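Local coordinates for protein peptidoglycan N-acetylglucosamine deacetylase (Bacillus cereus, PDB 4L1G) that removes acetyl groups from N-acetylglucosamine residues of cell-wall peptidoglycan, as a zinc-dependent deacetylase that also acts on soluble chitin and N-acetylchitooligomers, at residues P136-A139 with K140-E143; K201-A205 with D206-N210; D240-I243 with P244-T248; R252-L256 with P257-Q261. All coordinates share one frame; numbering follows the deposited sequence.

Contact 1: residues P136-A139 with K140-E143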
ATOM      1  N   PRO A 136      12.992   5.274   5.990  1.00 17.13           N
ATOM      2  CA  PRO A 136      13.983   4.726   6.917  1.00 17.60           C
ATOM      3  C   PRO A 136      13.426   3.519   7.661  1.00 17.01           C
ATOM      4  O   PRO A 136      12.212   3.308   7.667  1.00 16.25           O
ATOM      5  CB  PRO A 136      14.191   5.874   7.898  1.00 18.07           C
ATOM      6  CG  PRO A 136      12.845   6.510   7.979  1.00 17.46           C
ATOM      7  CD  PRO A 136      12.228   6.377   6.604  1.00 17.01           C
ATOM      8  N   ASN A 137      14.306   2.735   8.276  1.00 14.47           N
ATOM      9  CA  ASN A 137      13.887   1.645   9.145  1.00 14.11           C
ATOM     10  C   ASN A 137      13.402   2.230  10.463  1.00 14.07           C
ATOM     11  O   ASN A 137      14.210   2.608  11.312  1.00 14.80           O
ATOM     12  CB  ASN A 137      15.051   0.682   9.386  1.00 14.80           C
ATOM     13  CG  ASN A 137      14.648  -0.553  10.178  1.00 14.56           C
ATOM     14  OD1 ASN A 137      13.618  -0.574  10.851  1.00 13.97           O
ATOM     15  ND2 ASN A 137      15.476  -1.590  10.109  1.00 15.11           N
ATOM     16  N   LEU A 138      12.084   2.292  10.632  1.00 13.32           N
ATOM     17  CA  LEU A 138      11.479   2.937  11.794  1.00 13.36           C
ATOM     18  C   LEU A 138      11.868   2.300  13.126  1.00 13.79           C
ATOM     19  O   LEU A 138      11.795   2.946  14.173  1.00 14.19           O
ATOM     20  CB  LEU A 138       9.957   2.980  11.654  1.00 12.59           C
ATOM     21  CG  LEU A 138       9.453   3.891  10.537  1.00 12.33           C
ATOM     22  CD1 LEU A 138       7.932   3.899  10.494  1.00 11.69           C
ATOM     23  CD2 LEU A 138      10.004   5.303  10.712  1.00 12.98           C
ATOM     24  N   ALA A 139      12.287   1.039  13.086  1.00 13.83           N
ATOM     25  CA  ALA A 139      12.705   0.344  14.297  1.00 14.37           C
ATOM     26  C   ALA A 139      13.999   0.933  14.859  1.00 15.39           C
ATOM     27  O   ALA A 139      14.371   0.657  15.998  1.00 16.03           O
ATOM     28  CB  ALA A 139      12.872  -1.144  14.026  1.00 14.29           C
ATOM     29  N   LYS A 140      14.676   1.749  14.056  1.00 15.65           N
ATOM     30  CA  LYS A 140      15.963   2.311  14.452  1.00 16.72           C
ATOM     31  C   LYS A 140      15.911   3.807  14.763  1.00 17.03           C
ATOM     32  O   LYS A 140      16.908   4.383  15.197  1.00 18.00           O
ATOM     33  CB  LYS A 140      17.018   2.033  13.377  1.00 17.12           C
ATOM     34  CG  LYS A 140      17.319   0.558  13.186  1.00 17.15           C
ATOM     35  CD  LYS A 140      18.390   0.337  12.132  1.00 17.74           C
ATOM     36  CE  LYS A 140      18.766  -1.135  12.045  1.00 17.99           C
ATOM     37  NZ  LYS A 140      19.760  -1.394  10.970  1.00 18.69           N
ATOM     38  N   VAL A 141      14.759   4.433  14.547  1.00 16.34           N
ATOM     39  CA  VAL A 141      14.626   5.869  14.783  1.00 16.70           C
ATOM     40  C   VAL A 141      13.969   6.173  16.126  1.00 16.89           C
ATOM     41  O   VAL A 141      13.270   5.329  16.687  1.00 16.49           O
ATOM     42  CB  VAL A 141      13.817   6.564  13.664  1.00 16.05           C
ATOM     43  CG1 VAL A 141      14.397   6.227  12.299  1.00 15.92           C
ATOM     44  CG2 VAL A 141      12.348   6.176  13.741  1.00 15.15           C
ATOM     45  N   ASN A 142      14.203   7.376  16.643  1.00 17.63           N
ATOM     46  CA  ASN A 142      13.507   7.825  17.843  1.00 17.94           C
ATOM     47  C   ASN A 142      12.139   8.406  17.500  1.00 17.30           C
ATOM     48  O   ASN A 142      11.826   8.614  16.328  1.00 16.70           O
ATOM     49  CB  ASN A 142      14.359   8.806  18.663  1.00 19.18           C
ATOM     50  CG  ASN A 142      14.831  10.011  17.856  1.00 19.55           C
ATOM     51  OD1 ASN A 142      14.059  10.638  17.135  1.00 19.07           O
ATOM     52  ND2 ASN A 142      16.109  10.339  17.988  1.00 20.52           N
ATOM     53  N   GLU A 143      11.326   8.658  18.522  1.00 25.01           N
ATOM     54  CA  GLU A 143       9.951   9.114  18.322  1.00 24.52           C
ATOM     55  C   GLU A 143       9.848  10.410  17.520  1.00 24.71           C
ATOM     56  O   GLU A 143       8.954  10.557  16.689  1.00 24.06           O
ATOM     57  CB  GLU A 143       9.227   9.257  19.664  1.00 25.11           C
ATOM     58  CG  GLU A 143       8.900   7.931  20.340  1.00 24.96           C
ATOM     59  CD  GLU A 143       7.813   7.151  19.617  1.00 24.31           C
ATOM     60  OE1 GLU A 143       7.756   5.913  19.783  1.00 23.87           O
ATOM     61  OE2 GLU A 143       7.011   7.777  18.888  1.00 24.29           O
TER
HETATM   62  O   HOH W   1      18.131  -1.067   8.228  1.00 25.83           O
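Asn-137 and Lys-140 face each other across a type I beta turn, with Leu-138 and Ala-139 at its corners, and the backbone closes it: Lys-140 N is hydrogen-bonded to Asn-137 O at 2.9 Å. A second, weak bond follows one residue on, from Val-141 N to Leu-138 O. Asparagine suits the head of this turn because its short amide can reach forward to the N-H two residues on. A chi1 of -174°, which sets CG of Asn-137 beside the carbonyl carbon, lets OD1 take the backbone N of Ala-139 at 3.1 Å and forms an Asx turn inside the backbone turn.

The packed side belongs to Leu-138 and Val-141. CG2 of Val-141 lies 3.3 Å from Leu-138 O and 3.9 Å from Leu-138 CD2, so the branched valine fills the flank of the turn with one methyl, while its CG1 only grazes the ring of Pro-136. The other side is looser and wet. Here the extended chain of Lys-140 passes the Asn-137 amide, its CE 3.8 Å from ND2, and its tip leads off the turn. One water links the two groups, accepting from Asn-137 ND2 at 3.3 Å and from Lys-140 NZ at 3.2 Å.

The turn follows the zinc ligands His-131 and His-135, the two histidines of the H-(S/T)-x-x-H motif of NodB-type deacetylases. Leu-138 O receives a hydrogen bond from Gln-179 of helix 177-185, and Leu-138 and Val-141 both lean on Tyr-146. Asn-142 then caps the N-terminus of helix 143-161, accepting from Glu-145 N through OD1.

Contact 2: residues K201-A205 with D206-N210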
ATOM      1  N   LYS A 201      12.797  -8.310  -6.358  1.00 31.34           N
ATOM      2  CA  LYS A 201      13.874  -9.220  -6.737  1.00 32.31           C
ATOM      3  C   LYS A 201      13.988  -9.369  -8.251  1.00 33.44           C
ATOM      4  O   LYS A 201      14.904 -10.021  -8.749  1.00 34.29           O
ATOM      5  CB  LYS A 201      13.669 -10.597  -6.099  1.00 32.52           C
ATOM      6  CG  LYS A 201      13.817 -10.621  -4.589  1.00 31.24           C
ATOM      7  CD  LYS A 201      13.738 -12.043  -4.056  1.00 31.43           C
ATOM      8  CE  LYS A 201      13.966 -12.085  -2.552  1.00 30.12           C
ATOM      9  NZ  LYS A 201      13.902 -13.476  -2.021  1.00 30.21           N
ATOM     10  N   GLY A 202      13.052  -8.770  -8.976  1.00 25.43           N
ATOM     11  CA  GLY A 202      13.068  -8.821 -10.426  1.00 26.16           C
ATOM     12  C   GLY A 202      12.529 -10.125 -10.978  1.00 27.10           C
ATOM     13  O   GLY A 202      12.823 -10.493 -12.116  1.00 27.81           O
ATOM     14  N   VAL A 203      11.740 -10.827 -10.170  1.00 22.45           N
ATOM     15  CA  VAL A 203      11.126 -12.082 -10.593  1.00 23.14           C
ATOM     16  C   VAL A 203      10.083 -11.853 -11.691  1.00 22.90           C
ATOM     17  O   VAL A 203       9.473 -10.784 -11.768  1.00 21.88           O
ATOM     18  CB  VAL A 203      10.487 -12.823  -9.404  1.00 23.03           C
ATOM     19  CG1 VAL A 203      11.565 -13.446  -8.532  1.00 23.12           C
ATOM     20  CG2 VAL A 203       9.624 -11.872  -8.591  1.00 21.98           C
ATOM     21  N   SER A 204       9.883 -12.864 -12.533  1.00 26.99           N
ATOM     22  CA  SER A 204       9.035 -12.730 -13.718  1.00 26.71           C
ATOM     23  C   SER A 204       7.550 -12.605 -13.391  1.00 25.56           C
ATOM     24  O   SER A 204       7.134 -12.786 -12.249  1.00 25.22           O
ATOM     25  CB  SER A 204       9.255 -13.908 -14.669  1.00 27.71           C
ATOM     26  OG  SER A 204       8.744 -15.108 -14.115  1.00 28.07           O
ATOM     27  N   ALA A 205       6.759 -12.298 -14.414  1.00 22.30           N
ATOM     28  CA  ALA A 205       5.316 -12.150 -14.261  1.00 21.06           C
ATOM     29  C   ALA A 205       4.641 -13.473 -13.899  1.00 21.33           C
ATOM     30  O   ALA A 205       3.688 -13.494 -13.123  1.00 20.32           O
ATOM     31  CB  ALA A 205       4.704 -11.567 -15.529  1.00 21.21           C
ATOM     32  N   ASP A 206       5.135 -14.569 -14.465  1.00 32.47           N
ATOM     33  CA  ASP A 206       4.582 -15.889 -14.172  1.00 32.81           C
ATOM     34  C   ASP A 206       4.881 -16.321 -12.738  1.00 32.92           C
ATOM     35  O   ASP A 206       4.041 -16.934 -12.079  1.00 32.31           O
ATOM     36  CB  ASP A 206       5.108 -16.935 -15.160  1.00 34.17           C
ATOM     37  CG  ASP A 206       4.402 -16.878 -16.504  1.00 34.05           C
ATOM     38  OD1 ASP A 206       3.191 -16.570 -16.534  1.00 32.85           O
ATOM     39  OD2 ASP A 206       5.059 -17.146 -17.533  1.00 35.11           O
ATOM     40  N   THR A 207       6.081 -16.000 -12.263  1.00 22.28           N
ATOM     41  CA  THR A 207       6.482 -16.333 -10.901  1.00 22.57           C
ATOM     42  C   THR A 207       5.608 -15.594  -9.893  1.00 21.31           C
ATOM     43  O   THR A 207       5.112 -16.186  -8.932  1.00 21.03           O
ATOM     44  CB  THR A 207       7.960 -15.975 -10.645  1.00 23.36           C
ATOM     45  OG1 THR A 207       8.797 -16.737 -11.525  1.00 24.31           O
ATOM     46  CG2 THR A 207       8.343 -16.272  -9.205  1.00 23.28           C
ATOM     47  N   ILE A 208       5.423 -14.300 -10.126  1.00 18.42           N
ATOM     48  CA  ILE A 208       4.598 -13.471  -9.257  1.00 16.64           C
ATOM     49  C   ILE A 208       3.146 -13.937  -9.262  1.00 15.75           C
ATOM     50  O   ILE A 208       2.514 -14.036  -8.209  1.00 14.74           O
ATOM     51  CB  ILE A 208       4.676 -11.989  -9.668  1.00 16.01           C
ATOM     52  CG1 ILE A 208       6.104 -11.477  -9.479  1.00 16.81           C
ATOM     53  CG2 ILE A 208       3.697 -11.151  -8.861  1.00 14.66           C
ATOM     54  CD1 ILE A 208       6.333 -10.086 -10.010  1.00 16.36           C
ATOM     55  N   THR A 209       2.631 -14.242 -10.451  1.00 14.73           N
ATOM     56  CA  THR A 209       1.245 -14.676 -10.602  1.00 14.48           C
ATOM     57  C   THR A 209       0.974 -15.995  -9.880  1.00 14.47           C
ATOM     58  O   THR A 209      -0.012 -16.118  -9.152  1.00 13.78           O
ATOM     59  CB  THR A 209       0.854 -14.817 -12.087  1.00 15.43           C
ATOM     60  OG1 THR A 209       0.974 -13.545 -12.736  1.00 15.48           O
ATOM     61  CG2 THR A 209      -0.579 -15.318 -12.222  1.00 15.29           C
ATOM     62  N   ASN A 210       1.853 -16.974 -10.082  1.00 22.67           N
ATOM     63  CA  ASN A 210       1.711 -18.269  -9.423  1.00 23.23           C
ATOM     64  C   ASN A 210       1.806 -18.136  -7.909  1.00 22.69           C
ATOM     65  O   ASN A 210       1.123 -18.840  -7.165  1.00 22.02           O
ATOM     66  CB  ASN A 210       2.761 -19.260  -9.931  1.00 25.24           C
ATOM     67  CG  ASN A 210       2.585 -19.599 -11.401  1.00 25.58           C
ATOM     68  OD1 ASN A 210       1.525 -19.367 -11.985  1.00 24.49           O
ATOM     69  ND2 ASN A 210       3.629 -20.157 -12.005  1.00 26.93           N
TER
HETATM   70  O   HOH W   2       6.884 -14.641 -16.837  1.00 23.23           O
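Val-203 and Ile-208 meet as a hydrophobic staple around the start of helix 205-215: Ser-204 is the N-cap, and the residue before it packs on the residue four positions after it. Both are branched aliphatics, suited to tying the incoming loop to the first turn by apolar contact.

Ile-208 can be followed outward. Its CB stands 3.7 Å from Ser-204 O, the carbonyl that also accepts the Ile-208 N-H at 3.1 Å. CG1, lying anti to the carbonyl carbon (chi1 -64°), comes to 3.2 Å from that oxygen and 3.7 Å from Val-203 CG2, the apolar touch that defines the staple. At the tip, CD1 rests 3.7 Å from Val-203 O. The side chain thus runs back along the loop that leads into the helix, and beyond it lie Ala-238 of helix 233-248 and the loop residues Thr-197 and Asp-199.

Ser-204 puts a small polar group at the outer edge. Its OG is hydrogen-bonded to Thr-207 OG1 and, weakly, to a water that accepts the N-H of Asp-206, one of the first-turn N-H groups that have no carbonyl of a preceding helical turn to bond.

Thr-209 lies on the face that meets helix 233-248, touching Lys-241 and Gln-245. Ala-205 O is gripped twice by this one residue: the hydroxyl OG1 donates to it at 2.7 Å and the backbone N at 3.0 Å, the two donors arriving from opposite faces of the carbonyl plane.

Contact 3: residues D240-I243 with P244-T248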
ATOM      1  N   ASP A 240      -1.858  -8.310 -15.419  1.00 20.06           N
ATOM      2  CA  ASP A 240      -2.682  -8.793 -16.526  1.00 21.03           C
ATOM      3  C   ASP A 240      -3.139 -10.233 -16.307  1.00 20.94           C
ATOM      4  O   ASP A 240      -4.098 -10.683 -16.928  1.00 21.48           O
ATOM      5  CB  ASP A 240      -1.935  -8.678 -17.860  1.00 22.32           C
ATOM      6  CG  ASP A 240      -1.877  -7.251 -18.378  1.00 22.79           C
ATOM      7  OD1 ASP A 240      -0.921  -6.921 -19.115  1.00 23.66           O
ATOM      8  OD2 ASP A 240      -2.785  -6.459 -18.053  1.00 22.14           O
ATOM      9  N   LYS A 241      -2.446 -10.949 -15.426  1.00 23.21           N
ATOM     10  CA  LYS A 241      -2.799 -12.330 -15.112  1.00 23.42           C
ATOM     11  C   LYS A 241      -3.464 -12.438 -13.746  1.00 22.25           C
ATOM     12  O   LYS A 241      -4.457 -13.146 -13.582  1.00 21.97           O
ATOM     13  CB  LYS A 241      -1.559 -13.224 -15.151  1.00 24.93           C
ATOM     14  CG  LYS A 241      -0.978 -13.441 -16.538  1.00 26.21           C
ATOM     15  CD  LYS A 241       0.276 -14.294 -16.464  1.00 28.02           C
ATOM     16  CE  LYS A 241       0.829 -14.598 -17.844  1.00 29.19           C
ATOM     17  NZ  LYS A 241      -0.090 -15.468 -18.624  1.00 30.15           N
ATOM     18  N   ILE A 242      -2.904 -11.730 -12.769  1.00 16.90           N
ATOM     19  CA  ILE A 242      -3.381 -11.785 -11.390  1.00 15.84           C
ATOM     20  C   ILE A 242      -4.847 -11.386 -11.262  1.00 14.83           C
ATOM     21  O   ILE A 242      -5.640 -12.083 -10.626  1.00 14.42           O
ATOM     22  CB  ILE A 242      -2.532 -10.878 -10.475  1.00 15.41           C
ATOM     23  CG1 ILE A 242      -1.142 -11.483 -10.266  1.00 17.09           C
ATOM     24  CG2 ILE A 242      -3.217 -10.666  -9.136  1.00 14.06           C
ATOM     25  CD1 ILE A 242      -0.208 -10.593  -9.477  1.00 17.02           C
ATOM     26  N   ILE A 243      -5.203 -10.267 -11.881  1.00 13.78           N
ATOM     27  CA  ILE A 243      -6.550  -9.723 -11.751  1.00 13.57           C
ATOM     28  C   ILE A 243      -7.656 -10.623 -12.327  1.00 14.13           C
ATOM     29  O   ILE A 243      -8.603 -10.953 -11.612  1.00 13.77           O
ATOM     30  CB  ILE A 243      -6.639  -8.276 -12.295  1.00 13.75           C
ATOM     31  CG1 ILE A 243      -5.730  -7.354 -11.475  1.00 13.11           C
ATOM     32  CG2 ILE A 243      -8.073  -7.779 -12.270  1.00 13.78           C
ATOM     33  CD1 ILE A 243      -5.642  -5.941 -12.010  1.00 13.41           C
ATOM     34  N   PRO A 244      -7.542 -11.036 -13.606  1.00 15.12           N
ATOM     35  CA  PRO A 244      -8.631 -11.882 -14.110  1.00 15.72           C
ATOM     36  C   PRO A 244      -8.670 -13.273 -13.472  1.00 15.59           C
ATOM     37  O   PRO A 244      -9.758 -13.816 -13.280  1.00 15.70           O
ATOM     38  CB  PRO A 244      -8.331 -11.986 -15.609  1.00 16.91           C
ATOM     39  CG  PRO A 244      -6.869 -11.767 -15.716  1.00 16.94           C
ATOM     40  CD  PRO A 244      -6.531 -10.770 -14.648  1.00 15.86           C
ATOM     41  N   GLN A 245      -7.510 -13.836 -13.145  1.00 17.11           N
ATOM     42  CA  GLN A 245      -7.471 -15.167 -12.537  1.00 17.13           C
ATOM     43  C   GLN A 245      -8.096 -15.196 -11.143  1.00 16.21           C
ATOM     44  O   GLN A 245      -8.725 -16.182 -10.762  1.00 16.39           O
ATOM     45  CB  GLN A 245      -6.044 -15.727 -12.504  1.00 17.76           C
ATOM     46  CG  GLN A 245      -5.539 -16.206 -13.859  1.00 19.11           C
ATOM     47  CD  GLN A 245      -4.169 -16.857 -13.783  1.00 20.17           C
ATOM     48  OE1 GLN A 245      -3.763 -17.355 -12.733  1.00 20.47           O
ATOM     49  NE2 GLN A 245      -3.450 -16.853 -14.898  1.00 21.29           N
ATOM     50  N   LEU A 246      -7.928 -14.116 -10.387  1.00 13.74           N
ATOM     51  CA  LEU A 246      -8.561 -14.012  -9.077  1.00 12.99           C
ATOM     52  C   LEU A 246     -10.059 -13.745  -9.213  1.00 13.15           C
ATOM     53  O   LEU A 246     -10.865 -14.294  -8.461  1.00 13.04           O
ATOM     54  CB  LEU A 246      -7.891 -12.931  -8.221  1.00 12.19           C
ATOM     55  CG  LEU A 246      -6.671 -13.391  -7.418  1.00 11.88           C
ATOM     56  CD1 LEU A 246      -5.960 -12.216  -6.759  1.00 11.25           C
ATOM     57  CD2 LEU A 246      -7.076 -14.430  -6.376  1.00 11.72           C
ATOM     58  N   LYS A 247     -10.422 -12.902 -10.178  1.00 13.52           N
ATOM     59  CA  LYS A 247     -11.825 -12.601 -10.452  1.00 13.86           C
ATOM     60  C   LYS A 247     -12.603 -13.858 -10.817  1.00 14.56           C
ATOM     61  O   LYS A 247     -13.774 -13.993 -10.466  1.00 14.69           O
ATOM     62  CB  LYS A 247     -11.952 -11.573 -11.579  1.00 14.37           C
ATOM     63  CG  LYS A 247     -11.650 -10.140 -11.173  1.00 13.82           C
ATOM     64  CD  LYS A 247     -11.863  -9.196 -12.349  1.00 14.51           C
ATOM     65  CE  LYS A 247     -11.704  -7.741 -11.943  1.00 14.10           C
ATOM     66  NZ  LYS A 247     -11.956  -6.828 -13.091  1.00 14.91           N
ATOM     67  N   THR A 248     -11.943 -14.772 -11.526  1.00 15.16           N
ATOM     68  CA  THR A 248     -12.552 -16.034 -11.934  1.00 15.96           C
ATOM     69  C   THR A 248     -12.949 -16.867 -10.716  1.00 15.60           C
ATOM     70  O   THR A 248     -13.967 -17.559 -10.728  1.00 16.12           O
ATOM     71  CB  THR A 248     -11.602 -16.847 -12.841  1.00 16.68           C
ATOM     72  OG1 THR A 248     -11.318 -16.094 -14.025  1.00 17.20           O
ATOM     73  CG2 THR A 248     -12.226 -18.177 -13.240  1.00 17.61           C
TER
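Ile-243 and Lys-247 lie side by side, one helical turn apart and pointing the same way. The lysine chain is extended, and its aliphatic part flanks the isoleucine: CE is 3.6 Å from Ile-243 CG2, while CG sits 3.2 Å from Ile-243 O, the oxygen that accepts the Lys-247 N-H. On the neighbouring face Ile-242 CG2 meets Leu-246 CD1 at 3.9 Å, again as parallel neighbours.

Pro-244 interrupts the ladder. Lacking an N-H, it cannot bond back to Asp-240 O; its ring instead occupies that place, with CG 3.2 Å from this oxygen, and the helix is kinked here. The ladder resumes at once with Gln-245 N bonded to Lys-241 O.

Farther out, polar ends find partners outside the helix: Lys-247 NZ donates to His-98 O, consistent with the extended run of its methylenes past Ile-243, and Asp-240 OD1 forms a salt bridge with Lys-94.

Helix 233-248 thus lies between strand 252-253 and helix 205-215, touching both. Ile-243 and Leu-246 press on Phe-253 of the strand, Ile-242 reaches Val-212, and Lys-241 and Gln-245 lie along helix 205-215.

Contact 4: residues R252-L256 with P257-Q261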
ATOM      1  N   ARG A 252     -13.212 -10.028  -5.692  1.00 14.88           N
ATOM      2  CA  ARG A 252     -13.358  -8.646  -6.127  1.00 14.97           C
ATOM      3  C   ARG A 252     -12.245  -7.812  -5.493  1.00 14.37           C
ATOM      4  O   ARG A 252     -11.776  -8.124  -4.396  1.00 13.86           O
ATOM      5  CB  ARG A 252     -14.732  -8.093  -5.740  1.00 15.27           C
ATOM      6  CG  ARG A 252     -15.908  -8.921  -6.259  1.00 16.02           C
ATOM      7  CD  ARG A 252     -17.248  -8.295  -5.885  1.00 16.40           C
ATOM      8  NE  ARG A 252     -17.358  -8.057  -4.448  1.00 16.06           N
ATOM      9  CZ  ARG A 252     -17.933  -8.892  -3.587  1.00 16.10           C
ATOM     10  NH1 ARG A 252     -18.463 -10.032  -4.013  1.00 16.60           N
ATOM     11  NH2 ARG A 252     -17.980  -8.586  -2.297  1.00 15.76           N
ATOM     12  N   PHE A 253     -11.816  -6.763  -6.185  1.00 11.06           N
ATOM     13  CA  PHE A 253     -10.720  -5.930  -5.704  1.00 10.60           C
ATOM     14  C   PHE A 253     -11.236  -4.646  -5.068  1.00 10.54           C
ATOM     15  O   PHE A 253     -12.082  -3.955  -5.635  1.00 11.04           O
ATOM     16  CB  PHE A 253      -9.740  -5.622  -6.837  1.00 10.87           C
ATOM     17  CG  PHE A 253      -8.983  -6.826  -7.319  1.00 10.97           C
ATOM     18  CD1 PHE A 253      -7.692  -7.067  -6.884  1.00 10.62           C
ATOM     19  CD2 PHE A 253      -9.570  -7.730  -8.193  1.00 11.53           C
ATOM     20  CE1 PHE A 253      -6.994  -8.178  -7.320  1.00 10.85           C
ATOM     21  CE2 PHE A 253      -8.878  -8.844  -8.630  1.00 11.75           C
ATOM     22  CZ  PHE A 253      -7.586  -9.068  -8.192  1.00 11.42           C
ATOM     23  N   VAL A 254     -10.730  -4.342  -3.876  1.00 10.03           N
ATOM     24  CA  VAL A 254     -11.173  -3.172  -3.132  1.00 10.04           C
ATOM     25  C   VAL A 254      -9.987  -2.355  -2.626  1.00  9.69           C
ATOM     26  O   VAL A 254      -8.836  -2.791  -2.700  1.00  9.40           O
ATOM     27  CB  VAL A 254     -12.045  -3.570  -1.921  1.00  9.94           C
ATOM     28  CG1 VAL A 254     -13.293  -4.327  -2.374  1.00 10.41           C
ATOM     29  CG2 VAL A 254     -11.235  -4.399  -0.931  1.00  9.42           C
ATOM     30  N   THR A 255     -10.276  -1.163  -2.114  1.00  9.84           N
ATOM     31  CA  THR A 255      -9.262  -0.339  -1.473  1.00  9.60           C
ATOM     32  C   THR A 255      -9.225  -0.671   0.013  1.00  9.24           C
ATOM     33  O   THR A 255     -10.138  -1.313   0.531  1.00  9.28           O
ATOM     34  CB  THR A 255      -9.568   1.155  -1.631  1.00 10.06           C
ATOM     35  OG1 THR A 255     -10.795   1.463  -0.956  1.00 10.35           O
ATOM     36  CG2 THR A 255      -9.699   1.522  -3.100  1.00 10.57           C
ATOM     37  N   LEU A 256      -8.174  -0.232   0.697  1.00  9.00           N
ATOM     38  CA  LEU A 256      -8.047  -0.495   2.128  1.00  8.78           C
ATOM     39  C   LEU A 256      -9.165   0.111   2.994  1.00  9.12           C
ATOM     40  O   LEU A 256      -9.703  -0.581   3.859  1.00  9.10           O
ATOM     41  CB  LEU A 256      -6.661  -0.097   2.650  1.00  8.58           C
ATOM     42  CG  LEU A 256      -5.508  -0.958   2.132  1.00  8.32           C
ATOM     43  CD1 LEU A 256      -4.224  -0.634   2.879  1.00  8.22           C
ATOM     44  CD2 LEU A 256      -5.852  -2.443   2.244  1.00  8.14           C
ATOM     45  N   PRO A 257      -9.519   1.395   2.772  1.00 14.18           N
ATOM     46  CA  PRO A 257     -10.623   1.939   3.571  1.00 14.68           C
ATOM     47  C   PRO A 257     -11.921   1.164   3.381  1.00 14.94           C
ATOM     48  O   PRO A 257     -12.720   1.064   4.313  1.00 15.25           O
ATOM     49  CB  PRO A 257     -10.767   3.380   3.052  1.00 15.20           C
ATOM     50  CG  PRO A 257      -9.977   3.438   1.791  1.00 15.02           C
ATOM     51  CD  PRO A 257      -8.884   2.443   1.952  1.00 14.39           C
ATOM     52  N   SER A 258     -12.120   0.614   2.189  1.00 15.08           N
ATOM     53  CA  SER A 258     -13.279  -0.225   1.927  1.00 15.33           C
ATOM     54  C   SER A 258     -13.159  -1.550   2.672  1.00 14.98           C
ATOM     55  O   SER A 258     -14.105  -1.997   3.318  1.00 15.29           O
ATOM     56  CB  SER A 258     -13.434  -0.471   0.428  1.00 15.46           C
ATOM     57  OG  SER A 258     -14.462  -1.413   0.176  1.00 15.89           O
ATOM     58  N   MET A 259     -11.988  -2.171   2.583  1.00  9.56           N
ATOM     59  CA  MET A 259     -11.746  -3.452   3.237  1.00  9.29           C
ATOM     60  C   MET A 259     -11.893  -3.359   4.753  1.00  9.05           C
ATOM     61  O   MET A 259     -12.443  -4.258   5.393  1.00  8.90           O
ATOM     62  CB  MET A 259     -10.359  -3.991   2.872  1.00  8.81           C
ATOM     63  CG  MET A 259      -9.891  -5.142   3.750  1.00  8.61           C
ATOM     64  SD  MET A 259      -8.353  -5.899   3.186  1.00  8.26           S
ATOM     65  CE  MET A 259      -8.921  -6.790   1.737  1.00  8.46           C
ATOM     66  N   PHE A 260     -11.412  -2.260   5.327  1.00  8.91           N
ATOM     67  CA  PHE A 260     -11.428  -2.109   6.778  1.00  8.50           C
ATOM     68  C   PHE A 260     -12.541  -1.188   7.270  1.00  9.00           C
ATOM     69  O   PHE A 260     -12.548  -0.779   8.434  1.00  8.77           O
ATOM     70  CB  PHE A 260     -10.058  -1.661   7.284  1.00  8.01           C
ATOM     71  CG  PHE A 260      -8.979  -2.678   7.049  1.00  7.71           C
ATOM     72  CD1 PHE A 260      -8.918  -3.830   7.821  1.00  7.41           C
ATOM     73  CD2 PHE A 260      -8.040  -2.496   6.045  1.00  7.93           C
ATOM     74  CE1 PHE A 260      -7.936  -4.776   7.604  1.00  7.45           C
ATOM     75  CE2 PHE A 260      -7.053  -3.442   5.823  1.00  7.88           C
ATOM     76  CZ  PHE A 260      -7.001  -4.584   6.605  1.00  7.70           C
ATOM     77  N   GLN A 261     -13.478  -0.887   6.374  1.00 20.21           N
ATOM     78  CA  GLN A 261     -14.682  -0.127   6.699  1.00 21.00           C
ATOM     79  C   GLN A 261     -14.388   1.153   7.469  1.00 21.71           C
ATOM     80  O   GLN A 261     -14.934   1.385   8.545  1.00 22.93           O
ATOM     81  CB  GLN A 261     -15.680  -0.998   7.468  1.00 21.70           C
ATOM     82  CG  GLN A 261     -16.311  -2.110   6.632  1.00 21.27           C
ATOM     83  CD  GLN A 261     -17.259  -1.579   5.570  1.00 21.91           C
ATOM     84  OE1 GLN A 261     -18.415  -1.259   5.857  1.00 22.68           O
ATOM     85  NE2 GLN A 261     -16.773  -1.478   4.336  1.00 21.46           N
TER
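Phe-260 N binds Leu-256 O at 2.8 Å. The bond spans one turn of the short helix 256-259, and the side chains of the same pair lie next to each other: Phe-260 CE2 is 3.9 Å from Leu-256 CD2. Met-259, with chi1 166°, sets CG 3.8 Å above the plane of the Phe-260 ring, over its centre; Phe-167, Met-189 and Val-191 also touch the ring.

Thr-255 is the N-cap. Its O accepts Met-259 N at 2.9 Å, while its OG1, at chi1 64°, turns over the ring of Pro-257 to within 3.5 Å of CG. Proline fits the first turn of a helix, where no N-H is needed for a bond to a preceding carbonyl. Val-254, still beside strand 74-80, sets CG2 3.9 Å from Met-259 CB, their side chains crossing at about a right angle.

Leu-256 is buried against Ala-76, Phe-167 and Val-191, its side chain about 8 Å from that of Asp-80, the predicted proton acceptor.

At the far end Gln-261, with positive phi, sends NE2 back to Ser-258 O at 2.9 Å, in the plane of that carbonyl, which lies 3° out of the glutamine's amide plane. Its own N bonds weakly to the same oxygen, and the N of the following residue reaches Pro-257 O: a Schellman motif closing the helix that strand 252-253 leads into.

How the contacts relate
The contacts follow one another along the chain of a NodB-type deacetylase, a TIM-barrel-like fold of parallel strands wrapped in helices. Contact 1 stands apart, its centre about 37 Å from that of contact 3 and on the opposite side of the chain's centre; it lies beside the zinc site. Contacts 2 and 3 are neighbours, with centres about 14 Å apart, where helices 205-215 and 233-248 pack: Asp-206 OD1 lies 3.3 Å from Lys-241 CE. Contact 4 comes next, its Phe-253 ring, on a strand paired with 74-80, resting against helix 233-248. Packing thus runs from helix 205-215 through helix 233-248 to the sheet whose strand 74-80 ends at Asp-80, the predicted proton acceptor.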